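Side-chain contacts in carbonic anhydrase (Porphyridium purpureum, PDB 1DDZ), which probably catalyses the reversible hydration of carbon dioxide to hydrogencarbonate and a proton as a zinc-dependent beta-class carbonic anhydrase: residues Leu126-Tyr131 against Gly219-Leu224; Leu182-Gln187 against Gly211-Val216; Gly134-Ala139 against Glu174-Leu179. All blocks are in the same frame, centred on the assembly; numbering follows the deposited sequence.

Interaction 1: residues Leu126-Tyr131 against Gly219-Leu224; sequences LVCGHY and GKLRDL. With ZN (zinc ion), chain C.
Cys-128 and Leu-221 meet sulfur to methyl: Cys-128 SG lies 4.4 Å from Leu-221 CD2. Cys-128 holds its sulfur anti to the backbone N (chi1 178°), which carries SG out from the strand to that methyl. Leu-221 reaches across with this one branch, and it also touches Val-293 and Asn-297 of helix 292-307. A second touch lies farther along: Tyr-131 brings the hydroxyl end of its ring alongside the aliphatic part of Arg-222, with Tyr-131 OH 4.5 Å from Arg-222 CG. Strands 124-130 and 222-227 are not neighbours in the mixed sheet of this beta-carbonic anhydrase. Strand 208-214 runs between them, parallel to the first and antiparallel to the second, so the two are joined here by side chains passing over the intervening strand. The polar ends look elsewhere. Tyr-131 OH is hydrogen-bonded to Glu-181, while the guanidinium of Arg-222 forms a salt bridge with Asp-218 and has Lys-220 CB lying 4.3 Å above its plane, over the centre. His-130 takes no part in the touch and serves the metal: its CG sits between the backbone N and the carbonyl carbon (chi1 62°), and His-130 NE2 binds the zinc ion at 2.0 Å, beside Cys-74, Asp-76 and Cys-133.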
ATOM      1  N   LEU A 126      -8.362   5.416  19.125  1.00 15.12           N
ATOM      2  CA  LEU A 126      -7.259   6.148  19.737  1.00 12.87           C
ATOM      3  C   LEU A 126      -5.985   5.965  18.898  1.00 14.64           C
ATOM      4  O   LEU A 126      -5.671   4.845  18.464  1.00  9.30           O
ATOM      5  CB  LEU A 126      -6.982   5.623  21.157  1.00 10.79           C
ATOM      6  CG  LEU A 126      -7.944   5.974  22.300  1.00 13.08           C
ATOM      7  CD1 LEU A 126      -7.717   5.090  23.482  1.00 13.46           C
ATOM      8  CD2 LEU A 126      -7.691   7.387  22.728  1.00 16.01           C
ATOM      9  N   VAL A 127      -5.286   7.058  18.610  1.00 11.70           N
ATOM     10  CA  VAL A 127      -4.004   6.955  17.911  1.00  9.66           C
ATOM     11  C   VAL A 127      -3.023   7.316  19.016  1.00  8.97           C
ATOM     12  O   VAL A 127      -3.126   8.375  19.617  1.00 12.12           O
ATOM     13  CB  VAL A 127      -3.865   7.915  16.731  1.00  8.26           C
ATOM     14  CG1 VAL A 127      -2.497   7.747  16.124  1.00  9.36           C
ATOM     15  CG2 VAL A 127      -4.935   7.661  15.703  1.00  7.00           C
ATOM     16  N   CYS A 128      -2.123   6.400  19.352  1.00 11.23           N
ATOM     17  CA  CYS A 128      -1.187   6.642  20.436  1.00 10.99           C
ATOM     18  C   CYS A 128       0.253   6.590  19.989  1.00 12.49           C
ATOM     19  O   CYS A 128       0.663   5.633  19.343  1.00 10.84           O
ATOM     20  CB  CYS A 128      -1.399   5.619  21.557  1.00  9.49           C
ATOM     21  SG  CYS A 128      -0.273   5.757  22.925  1.00 12.07           S
ATOM     22  N   GLY A 129       0.994   7.645  20.327  1.00  9.40           N
ATOM     23  CA  GLY A 129       2.397   7.729  19.998  1.00  9.86           C
ATOM     24  C   GLY A 129       3.119   7.656  21.320  1.00 10.75           C
ATOM     25  O   GLY A 129       2.476   7.737  22.370  1.00 12.54           O
ATOM     26  N   HIS A 130       4.443   7.573  21.298  1.00 12.80           N
ATOM     27  CA  HIS A 130       5.203   7.491  22.530  1.00  9.58           C
ATOM     28  C   HIS A 130       6.522   8.244  22.366  1.00 12.42           C
ATOM     29  O   HIS A 130       7.135   8.206  21.311  1.00 12.71           O
ATOM     30  CB  HIS A 130       5.450   6.021  22.901  1.00 10.86           C
ATOM     31  CG  HIS A 130       6.258   5.266  21.883  1.00  8.73           C
ATOM     32  ND1 HIS A 130       7.451   4.660  22.191  1.00  9.57           N
ATOM     33  CD2 HIS A 130       6.064   5.053  20.557  1.00  7.00           C
ATOM     34  CE1 HIS A 130       7.961   4.114  21.103  1.00  7.00           C
ATOM     35  NE2 HIS A 130       7.141   4.339  20.089  1.00  7.00           N
ATOM     36  N   TYR A 131       6.949   8.938  23.415  1.00 14.33           N
ATOM     37  CA  TYR A 131       8.195   9.698  23.374  1.00 16.87           C
ATOM     38  C   TYR A 131       9.357   8.740  23.180  1.00 18.84           C
ATOM     39  O   TYR A 131       9.282   7.597  23.618  1.00 19.66           O
ATOM     40  CB  TYR A 131       8.360  10.533  24.647  1.00 13.23           C
ATOM     41  CG  TYR A 131       7.306  11.608  24.775  1.00 11.18           C
ATOM     42  CD1 TYR A 131       6.489  11.671  25.888  1.00  7.54           C
ATOM     43  CD2 TYR A 131       7.110  12.546  23.760  1.00 13.07           C
ATOM     44  CE1 TYR A 131       5.499  12.634  25.991  1.00 10.66           C
ATOM     45  CE2 TYR A 131       6.117  13.524  23.853  1.00 11.03           C
ATOM     46  CZ  TYR A 131       5.319  13.558  24.971  1.00 12.35           C
ATOM     47  OH  TYR A 131       4.329  14.510  25.082  1.00 17.79           O
ATOM     48  N   GLY A 219       4.134   6.357  32.100  1.00 21.18           N
ATOM     49  CA  GLY A 219       2.957   5.713  31.550  1.00 19.95           C
ATOM     50  C   GLY A 219       1.723   6.589  31.581  1.00 18.67           C
ATOM     51  O   GLY A 219       0.608   6.088  31.474  1.00 21.02           O
ATOM     52  N   LYS A 220       1.912   7.903  31.613  1.00 18.73           N
ATOM     53  CA  LYS A 220       0.782   8.812  31.690  1.00 16.31           C
ATOM     54  C   LYS A 220       0.363   9.316  30.338  1.00 16.38           C
ATOM     55  O   LYS A 220       1.146   9.936  29.623  1.00 17.99           O
ATOM     56  CB  LYS A 220       1.110   9.978  32.617  1.00 20.37           C
ATOM     57  CG  LYS A 220      -0.081  10.853  32.921  1.00 26.86           C
ATOM     58  CD  LYS A 220       0.206  11.855  34.015  1.00 31.96           C
ATOM     59  CE  LYS A 220      -1.112  12.402  34.533  1.00 42.21           C
ATOM     60  NZ  LYS A 220      -1.013  13.377  35.657  1.00 47.14           N
ATOM     61  N   LEU A 221      -0.887   9.069  29.985  1.00 15.89           N
ATOM     62  CA  LEU A 221      -1.385   9.507  28.692  1.00 17.01           C
ATOM     63  C   LEU A 221      -1.669  11.003  28.691  1.00 19.09           C
ATOM     64  O   LEU A 221      -2.314  11.510  29.615  1.00 20.87           O
ATOM     65  CB  LEU A 221      -2.660   8.753  28.325  1.00 15.07           C
ATOM     66  CG  LEU A 221      -2.566   7.243  28.108  1.00 13.70           C
ATOM     67  CD1 LEU A 221      -3.978   6.738  27.826  1.00 11.91           C
ATOM     68  CD2 LEU A 221      -1.629   6.893  26.956  1.00  7.00           C
ATOM     69  N   ARG A 222      -1.175  11.698  27.662  1.00 17.48           N
ATOM     70  CA  ARG A 222      -1.375  13.138  27.503  1.00 13.24           C
ATOM     71  C   ARG A 222      -2.318  13.312  26.336  1.00 15.35           C
ATOM     72  O   ARG A 222      -2.248  12.561  25.353  1.00 15.84           O
ATOM     73  CB  ARG A 222      -0.071  13.850  27.196  1.00 16.67           C
ATOM     74  CG  ARG A 222       1.122  13.379  27.956  1.00 12.89           C
ATOM     75  CD  ARG A 222       0.985  13.580  29.417  1.00 19.75           C
ATOM     76  NE  ARG A 222       2.290  13.378  30.032  1.00 28.26           N
ATOM     77  CZ  ARG A 222       2.600  13.764  31.262  1.00 30.24           C
ATOM     78  NH1 ARG A 222       1.689  14.372  32.009  1.00 34.51           N
ATOM     79  NH2 ARG A 222       3.826  13.564  31.738  1.00 27.10           N
ATOM     80  N   ASP A 223      -3.150  14.338  26.399  1.00 14.51           N
ATOM     81  CA  ASP A 223      -4.149  14.572  25.368  1.00 14.81           C
ATOM     82  C   ASP A 223      -3.653  15.349  24.159  1.00 16.17           C
ATOM     83  O   ASP A 223      -2.908  16.299  24.306  1.00 18.90           O
ATOM     84  CB  ASP A 223      -5.328  15.292  26.011  1.00 14.36           C
ATOM     85  CG  ASP A 223      -6.581  15.197  25.210  1.00 15.24           C
ATOM     86  OD1 ASP A 223      -6.571  14.517  24.169  1.00 23.79           O
ATOM     87  OD2 ASP A 223      -7.595  15.808  25.630  1.00 18.42           O
ATOM     88  N   LEU A 224      -4.002  14.882  22.961  1.00 16.32           N
ATOM     89  CA  LEU A 224      -3.631  15.589  21.732  1.00 14.86           C
ATOM     90  C   LEU A 224      -4.876  16.150  21.077  1.00 14.99           C
ATOM     91  O   LEU A 224      -4.785  16.799  20.035  1.00 17.45           O
ATOM     92  CB  LEU A 224      -2.947  14.675  20.719  1.00 15.43           C
ATOM     93  CG  LEU A 224      -1.430  14.537  20.717  1.00 19.16           C
ATOM     94  CD1 LEU A 224      -0.779  15.880  20.496  1.00 21.12           C
ATOM     95  CD2 LEU A 224      -0.994  13.969  22.010  1.00 18.79           C
TER
HETATM   96 ZN    ZN C   1       8.020   4.010  18.271  1.00 28.56          ZN

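Interaction 2: residues Leu182-Gln187 against Gly211-Val216; sequences LNVLEQ and GVVYGV
Val-184 sets its CG1 anti to the backbone N (chi1 173°) and its CG2 anti to the carbonyl carbon, and the resulting fork faces strand 211-214. The two methyls straddle the carbonyl of Val-212: CG1 of Val-184 is 3.7 Å from Val-212 O, and CG2 of Val-184 is 3.8 Å from the same oxygen. CG1 of Val-184 also comes down on the backbone itself, 3.8 Å from Gly-211 CA and 3.7 Å from Val-212 N, a close seat that goes with the lack of a side chain on Gly-211. CG2 of Val-184 leans the other way along the strand and reaches CG1 of Val-213 at 4.4 Å. The side chain of Val-212 points to the other side, where it packs on Cys-128. The contact is thus one branched side chain pressed onto a strip of main chain, entirely buried. The axes of helical segment 182-187 and strand segment 211-214 run at 156° and come within 7.9 Å.

On another side of the helix, one turn is stapled by amides. Gln-187 NE2 gives a bent hydrogen bond of 3.0 Å to Asn-183 OD1, coming in from above the carbonyl plane, and a weak one to Asn-183 O. Asn-183 ND2 in turn binds Ala-99 O and Gln-101 OE1, and Gln-187 OE1 takes the N-H of Cys-102, so these buried amides are tied to the loop around residues 99-102. Glu-186 makes a salt bridge to Arg-160 of the second subunit. Helix 172-193 is one of the helices in the long beta-alpha-beta crossover from strand 124-130 to the adjacent parallel strand 208-214, packed on one face of the sheet in the alpha-beta-alpha layering of the domain.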
ATOM      1  N   LEU A 182       3.210  16.021  17.071  1.00 10.92           N
ATOM      2  CA  LEU A 182       2.628  16.484  15.825  1.00 10.56           C
ATOM      3  C   LEU A 182       2.309  15.265  14.941  1.00 10.01           C
ATOM      4  O   LEU A 182       1.325  15.275  14.188  1.00 10.08           O
ATOM      5  CB  LEU A 182       3.600  17.439  15.111  1.00 11.83           C
ATOM      6  CG  LEU A 182       3.677  18.836  15.745  1.00 19.06           C
ATOM      7  CD1 LEU A 182       4.857  19.640  15.175  1.00 17.12           C
ATOM      8  CD2 LEU A 182       2.354  19.571  15.519  1.00 14.53           C
ATOM      9  N   ASN A 183       3.143  14.226  15.014  1.00  7.28           N
ATOM     10  CA  ASN A 183       2.894  13.012  14.234  1.00  8.91           C
ATOM     11  C   ASN A 183       1.527  12.425  14.662  1.00  7.00           C
ATOM     12  O   ASN A 183       0.654  12.196  13.832  1.00 12.10           O
ATOM     13  CB  ASN A 183       4.020  11.985  14.434  1.00  7.81           C
ATOM     14  CG  ASN A 183       3.845  10.735  13.551  1.00  9.09           C
ATOM     15  OD1 ASN A 183       3.615  10.847  12.351  1.00 13.63           O
ATOM     16  ND2 ASN A 183       3.921   9.558  14.155  1.00  7.00           N
ATOM     17  N   VAL A 184       1.310  12.261  15.959  1.00  7.00           N
ATOM     18  CA  VAL A 184       0.036  11.735  16.450  1.00  8.43           C
ATOM     19  C   VAL A 184      -1.116  12.594  15.930  1.00 10.21           C
ATOM     20  O   VAL A 184      -2.079  12.059  15.375  1.00  9.16           O
ATOM     21  CB  VAL A 184      -0.023  11.691  18.007  1.00  8.02           C
ATOM     22  CG1 VAL A 184      -1.411  11.304  18.472  1.00  9.31           C
ATOM     23  CG2 VAL A 184       0.965  10.715  18.548  1.00  7.00           C
ATOM     24  N   LEU A 185      -0.993  13.921  16.039  1.00 11.85           N
ATOM     25  CA  LEU A 185      -2.057  14.833  15.581  1.00 11.11           C
ATOM     26  C   LEU A 185      -2.349  14.684  14.101  1.00 11.12           C
ATOM     27  O   LEU A 185      -3.497  14.753  13.665  1.00 11.31           O
ATOM     28  CB  LEU A 185      -1.706  16.299  15.854  1.00 15.27           C
ATOM     29  CG  LEU A 185      -2.577  17.096  16.826  1.00 17.28           C
ATOM     30  CD1 LEU A 185      -2.272  18.575  16.659  1.00 16.27           C
ATOM     31  CD2 LEU A 185      -4.049  16.836  16.575  1.00 18.18           C
ATOM     32  N   GLU A 186      -1.298  14.519  13.320  1.00  7.50           N
ATOM     33  CA  GLU A 186      -1.463  14.329  11.882  1.00 11.84           C
ATOM     34  C   GLU A 186      -2.172  12.977  11.587  1.00 11.03           C
ATOM     35  O   GLU A 186      -3.049  12.889  10.739  1.00 13.81           O
ATOM     36  CB  GLU A 186      -0.081  14.400  11.223  1.00 12.72           C
ATOM     37  CG  GLU A 186      -0.049  15.178   9.911  1.00 28.86           C
ATOM     38  CD  GLU A 186      -0.658  16.591  10.013  1.00 34.80           C
ATOM     39  OE1 GLU A 186      -1.758  16.762   9.439  1.00 34.78           O
ATOM     40  OE2 GLU A 186      -0.043  17.512  10.636  1.00 35.94           O
ATOM     41  N   GLN A 187      -1.821  11.927  12.319  1.00 11.24           N
ATOM     42  CA  GLN A 187      -2.469  10.634  12.119  1.00 11.13           C
ATOM     43  C   GLN A 187      -3.962  10.729  12.515  1.00  7.98           C
ATOM     44  O   GLN A 187      -4.822  10.216  11.812  1.00 13.52           O
ATOM     45  CB  GLN A 187      -1.731   9.515  12.879  1.00  9.60           C
ATOM     46  CG  GLN A 187      -0.218   9.386  12.566  1.00  7.00           C
ATOM     47  CD  GLN A 187       0.133   9.606  11.097  1.00  7.00           C
ATOM     48  OE1 GLN A 187      -0.461   9.011  10.212  1.00  7.00           O
ATOM     49  NE2 GLN A 187       1.077  10.503  10.837  1.00 13.45           N
ATOM     50  N   GLY A 211      -6.313  11.666  19.916  1.00 11.51           N
ATOM     51  CA  GLY A 211      -4.876  11.448  19.947  1.00  8.41           C
ATOM     52  C   GLY A 211      -4.347  11.414  21.369  1.00  7.00           C
ATOM     53  O   GLY A 211      -4.822  12.141  22.247  1.00 10.70           O
ATOM     54  N   VAL A 212      -3.295  10.640  21.589  1.00  7.00           N
ATOM     55  CA  VAL A 212      -2.746  10.501  22.921  1.00  7.82           C
ATOM     56  C   VAL A 212      -1.244  10.148  22.798  1.00  7.00           C
ATOM     57  O   VAL A 212      -0.824   9.669  21.759  1.00  8.76           O
ATOM     58  CB  VAL A 212      -3.629   9.416  23.643  1.00 10.51           C
ATOM     59  CG1 VAL A 212      -2.938   8.072  23.748  1.00  7.00           C
ATOM     60  CG2 VAL A 212      -4.196   9.942  24.918  1.00  8.14           C
ATOM     61  N   VAL A 213      -0.414  10.519  23.777  1.00  8.79           N
ATOM     62  CA  VAL A 213       1.032  10.185  23.771  1.00  9.79           C
ATOM     63  C   VAL A 213       1.357   9.882  25.204  1.00 12.32           C
ATOM     64  O   VAL A 213       0.625  10.295  26.088  1.00 16.64           O
ATOM     65  CB  VAL A 213       2.044  11.375  23.538  1.00 13.34           C
ATOM     66  CG1 VAL A 213       3.001  11.104  22.378  1.00  9.19           C
ATOM     67  CG2 VAL A 213       1.357  12.710  23.510  1.00 14.07           C
ATOM     68  N   TYR A 214       2.508   9.262  25.439  1.00  7.00           N
ATOM     69  CA  TYR A 214       2.938   9.011  26.784  1.00  8.24           C
ATOM     70  C   TYR A 214       4.411   8.741  26.727  1.00 10.07           C
ATOM     71  O   TYR A 214       4.955   8.457  25.661  1.00 10.06           O
ATOM     72  CB  TYR A 214       2.201   7.809  27.401  1.00 13.92           C
ATOM     73  CG  TYR A 214       2.636   6.451  26.884  1.00 14.42           C
ATOM     74  CD1 TYR A 214       3.536   5.642  27.614  1.00 17.25           C
ATOM     75  CD2 TYR A 214       2.156   5.971  25.675  1.00 14.12           C
ATOM     76  CE1 TYR A 214       3.945   4.364  27.128  1.00 14.33           C
ATOM     77  CE2 TYR A 214       2.552   4.729  25.189  1.00 18.96           C
ATOM     78  CZ  TYR A 214       3.441   3.930  25.906  1.00 17.76           C
ATOM     79  OH  TYR A 214       3.754   2.755  25.272  1.00 16.55           O
ATOM     80  N   GLY A 215       5.069   8.874  27.864  1.00 10.73           N
ATOM     81  CA  GLY A 215       6.475   8.553  27.945  1.00 11.16           C
ATOM     82  C   GLY A 215       6.466   7.336  28.839  1.00 12.63           C
ATOM     83  O   GLY A 215       5.743   7.308  29.842  1.00 14.25           O
ATOM     84  N   VAL A 216       7.251   6.324  28.498  1.00 16.83           N
ATOM     85  CA  VAL A 216       7.287   5.087  29.280  1.00 21.52           C
ATOM     86  C   VAL A 216       7.770   5.308  30.722  1.00 23.46           C
ATOM     87  O   VAL A 216       7.505   4.489  31.596  1.00 25.35           O
ATOM     88  CB  VAL A 216       8.137   3.993  28.562  1.00 24.08           C
ATOM     89  CG1 VAL A 216       9.609   4.306  28.667  1.00 23.73           C
ATOM     90  CG2 VAL A 216       7.835   2.614  29.122  1.00 27.40           C
TER

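Interaction 3: residues Gly134-Ala139 against Glu174-Leu179; sequences GGAKAA and EELNRL
The axes of the short helical segments 134-139 and 174-179 cross at 118° and come no nearer than 10.2 Å, with Lys-137 CA and Leu-176 CA the nearest such pair at 6.9 Å. This spacing is bridged mainly by the leucines of 174-179, while 134-139 offers Ala-136, backbone atoms and the root of Lys-137. Leu-176 does most of the work: its CD2 sits on Ala-136 CB at 4.0 Å and close to Lys-137 N at 4.1 Å, while CD1 of Leu-176 lies beside Lys-137 CB. One turn on, Leu-179 sends its CD1 to Ala-136 O, 4.1 Å away. The fully extended Lys-137 leads its amino group off to weak hydrogen bonds with Pro-252 O and Ala-254 O of the second subunit. Ala-136 also lies next to Cys-133, which binds zinc, so this patch lies close to the metal site. Leu-256 of the second subunit packs against Leu-176, so that the dimer partner joins the same apolar cluster. Helix 134-141 follows strand 124-130 in the chain and helix 172-193 comes later; helix 147-161 packs against both, with Ile-155 touching Ala-139 and Leu-179.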
ATOM      1  N   GLY A 134      11.523   5.093  18.178  1.00 13.13           N
ATOM      2  CA  GLY A 134      12.598   4.764  17.252  1.00  8.69           C
ATOM      3  C   GLY A 134      12.262   5.083  15.802  1.00 12.90           C
ATOM      4  O   GLY A 134      13.139   5.452  15.026  1.00 15.81           O
ATOM      5  N   GLY A 135      10.993   4.956  15.419  1.00 13.20           N
ATOM      6  CA  GLY A 135      10.608   5.266  14.052  1.00 11.16           C
ATOM      7  C   GLY A 135      10.741   6.755  13.751  1.00 14.52           C
ATOM      8  O   GLY A 135      11.297   7.160  12.728  1.00 11.09           O
ATOM      9  N   ALA A 136      10.238   7.579  14.664  1.00 17.25           N
ATOM     10  CA  ALA A 136      10.298   9.029  14.509  1.00 17.63           C
ATOM     11  C   ALA A 136      11.745   9.497  14.547  1.00 16.83           C
ATOM     12  O   ALA A 136      12.146  10.373  13.791  1.00 20.96           O
ATOM     13  CB  ALA A 136       9.494   9.694  15.616  1.00 19.82           C
ATOM     14  N   LYS A 137      12.528   8.871  15.413  1.00 17.30           N
ATOM     15  CA  LYS A 137      13.939   9.190  15.593  1.00 17.58           C
ATOM     16  C   LYS A 137      14.759   8.881  14.345  1.00 17.58           C
ATOM     17  O   LYS A 137      15.580   9.693  13.906  1.00 16.50           O
ATOM     18  CB  LYS A 137      14.457   8.412  16.792  1.00 18.48           C
ATOM     19  CG  LYS A 137      15.789   8.829  17.305  1.00 22.70           C
ATOM     20  CD  LYS A 137      16.108   8.056  18.572  1.00 27.68           C
ATOM     21  CE  LYS A 137      17.553   8.242  18.955  1.00 29.39           C
ATOM     22  NZ  LYS A 137      17.876   7.656  20.287  1.00 38.21           N
ATOM     23  N   ALA A 138      14.492   7.732  13.741  1.00 17.53           N
ATOM     24  CA  ALA A 138      15.188   7.313  12.534  1.00 16.32           C
ATOM     25  C   ALA A 138      14.909   8.289  11.404  1.00 19.06           C
ATOM     26  O   ALA A 138      15.800   8.594  10.620  1.00 22.17           O
ATOM     27  CB  ALA A 138      14.749   5.917  12.136  1.00 19.72           C
ATOM     28  N   ALA A 139      13.683   8.807  11.351  1.00 18.87           N
ATOM     29  CA  ALA A 139      13.278   9.755  10.316  1.00 18.31           C
ATOM     30  C   ALA A 139      14.116  11.053  10.324  1.00 18.88           C
ATOM     31  O   ALA A 139      14.259  11.714   9.301  1.00 19.84           O
ATOM     32  CB  ALA A 139      11.781  10.082  10.471  1.00 13.56           C
ATOM     33  N   GLU A 174      13.675  18.141  22.687  1.00 27.89           N
ATOM     34  CA  GLU A 174      12.441  18.888  22.620  1.00 25.48           C
ATOM     35  C   GLU A 174      11.879  18.775  21.209  1.00 22.62           C
ATOM     36  O   GLU A 174      10.678  18.635  21.022  1.00 24.55           O
ATOM     37  CB  GLU A 174      12.674  20.350  22.991  1.00 27.56           C
ATOM     38  CG  GLU A 174      11.458  21.218  22.775  1.00 31.21           C
ATOM     39  CD  GLU A 174      11.500  22.526  23.546  1.00 36.94           C
ATOM     40  OE1 GLU A 174      11.699  23.585  22.905  1.00 32.34           O
ATOM     41  OE2 GLU A 174      11.304  22.488  24.788  1.00 38.13           O
ATOM     42  N   GLU A 175      12.755  18.735  20.219  1.00 18.22           N
ATOM     43  CA  GLU A 175      12.300  18.655  18.844  1.00 17.04           C
ATOM     44  C   GLU A 175      11.743  17.294  18.483  1.00 18.35           C
ATOM     45  O   GLU A 175      10.811  17.198  17.672  1.00 19.69           O
ATOM     46  CB  GLU A 175      13.408  19.063  17.880  1.00 18.76           C
ATOM     47  CG  GLU A 175      12.947  19.197  16.445  1.00 21.04           C
ATOM     48  CD  GLU A 175      13.977  19.854  15.549  1.00 29.81           C
ATOM     49  OE1 GLU A 175      13.705  19.974  14.325  1.00 31.13           O
ATOM     50  OE2 GLU A 175      15.054  20.250  16.060  1.00 30.79           O
ATOM     51  N   LEU A 176      12.295  16.237  19.076  1.00 18.83           N
ATOM     52  CA  LEU A 176      11.795  14.887  18.815  1.00 15.36           C
ATOM     53  C   LEU A 176      10.424  14.804  19.497  1.00 16.38           C
ATOM     54  O   LEU A 176       9.447  14.375  18.882  1.00 18.84           O
ATOM     55  CB  LEU A 176      12.746  13.829  19.391  1.00 17.60           C
ATOM     56  CG  LEU A 176      12.873  12.444  18.725  1.00 19.64           C
ATOM     57  CD1 LEU A 176      12.887  11.355  19.785  1.00 16.66           C
ATOM     58  CD2 LEU A 176      11.791  12.175  17.710  1.00 13.90           C
ATOM     59  N   ASN A 177      10.344  15.279  20.740  1.00 15.36           N
ATOM     60  CA  ASN A 177       9.100  15.271  21.495  1.00 16.04           C
ATOM     61  C   ASN A 177       8.008  15.939  20.694  1.00 13.90           C
ATOM     62  O   ASN A 177       6.929  15.380  20.514  1.00 18.12           O
ATOM     63  CB  ASN A 177       9.243  16.008  22.835  1.00 17.62           C
ATOM     64  CG  ASN A 177      10.004  15.206  23.877  1.00 21.68           C
ATOM     65  OD1 ASN A 177       9.828  14.004  24.010  1.00 21.32           O
ATOM     66  ND2 ASN A 177      10.823  15.894  24.658  1.00 26.31           N
ATOM     67  N   ARG A 178       8.280  17.140  20.203  1.00 13.39           N
ATOM     68  CA  ARG A 178       7.286  17.857  19.428  1.00  9.11           C
ATOM     69  C   ARG A 178       6.913  17.164  18.095  1.00 10.71           C
ATOM     70  O   ARG A 178       5.748  17.192  17.706  1.00 11.55           O
ATOM     71  CB  ARG A 178       7.712  19.314  19.205  1.00 14.68           C
ATOM     72  CG  ARG A 178       6.755  20.093  18.322  1.00 10.32           C
ATOM     73  CD  ARG A 178       5.832  21.021  19.068  1.00 19.75           C
ATOM     74  NE  ARG A 178       5.228  20.489  20.289  1.00 22.14           N
ATOM     75  CZ  ARG A 178       4.754  21.274  21.256  1.00 18.06           C
ATOM     76  NH1 ARG A 178       4.815  22.590  21.115  1.00 12.08           N
ATOM     77  NH2 ARG A 178       4.301  20.758  22.390  1.00 17.64           N
ATOM     78  N   LEU A 179       7.880  16.554  17.396  1.00  9.21           N
ATOM     79  CA  LEU A 179       7.588  15.830  16.134  1.00 11.33           C
ATOM     80  C   LEU A 179       6.630  14.650  16.458  1.00 10.54           C
ATOM     81  O   LEU A 179       5.674  14.411  15.747  1.00  8.60           O
ATOM     82  CB  LEU A 179       8.867  15.213  15.539  1.00  8.59           C
ATOM     83  CG  LEU A 179       9.145  15.061  14.041  1.00  9.45           C
ATOM     84  CD1 LEU A 179       9.940  13.825  13.809  1.00  7.48           C
ATOM     85  CD2 LEU A 179       7.920  15.064  13.180  1.00  7.82           C
TER

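Of the segments in these contacts, that on strand 124-130 comes first from the N terminus and opens the loop that interaction 1 will close last, when the chain reaches 219-224. Helix 134-141 follows, and interaction 3 closes the first inner loop when the chain arrives at 174-179 on helix 172-193. The same helix, a turn further on, begins interaction 2, which closes at strand 208-214. Interactions 3 and 2 are therefore in series, sharing one helix, and both nest inside interaction 1 without crossing. Together they tie that helix to helix 134-141 at one end and to the sheet further along, while strand 208-214 hydrogen-bonds through Val-213 and Gly-211 to Arg-222 and Leu-224, joining interactions 1 and 2.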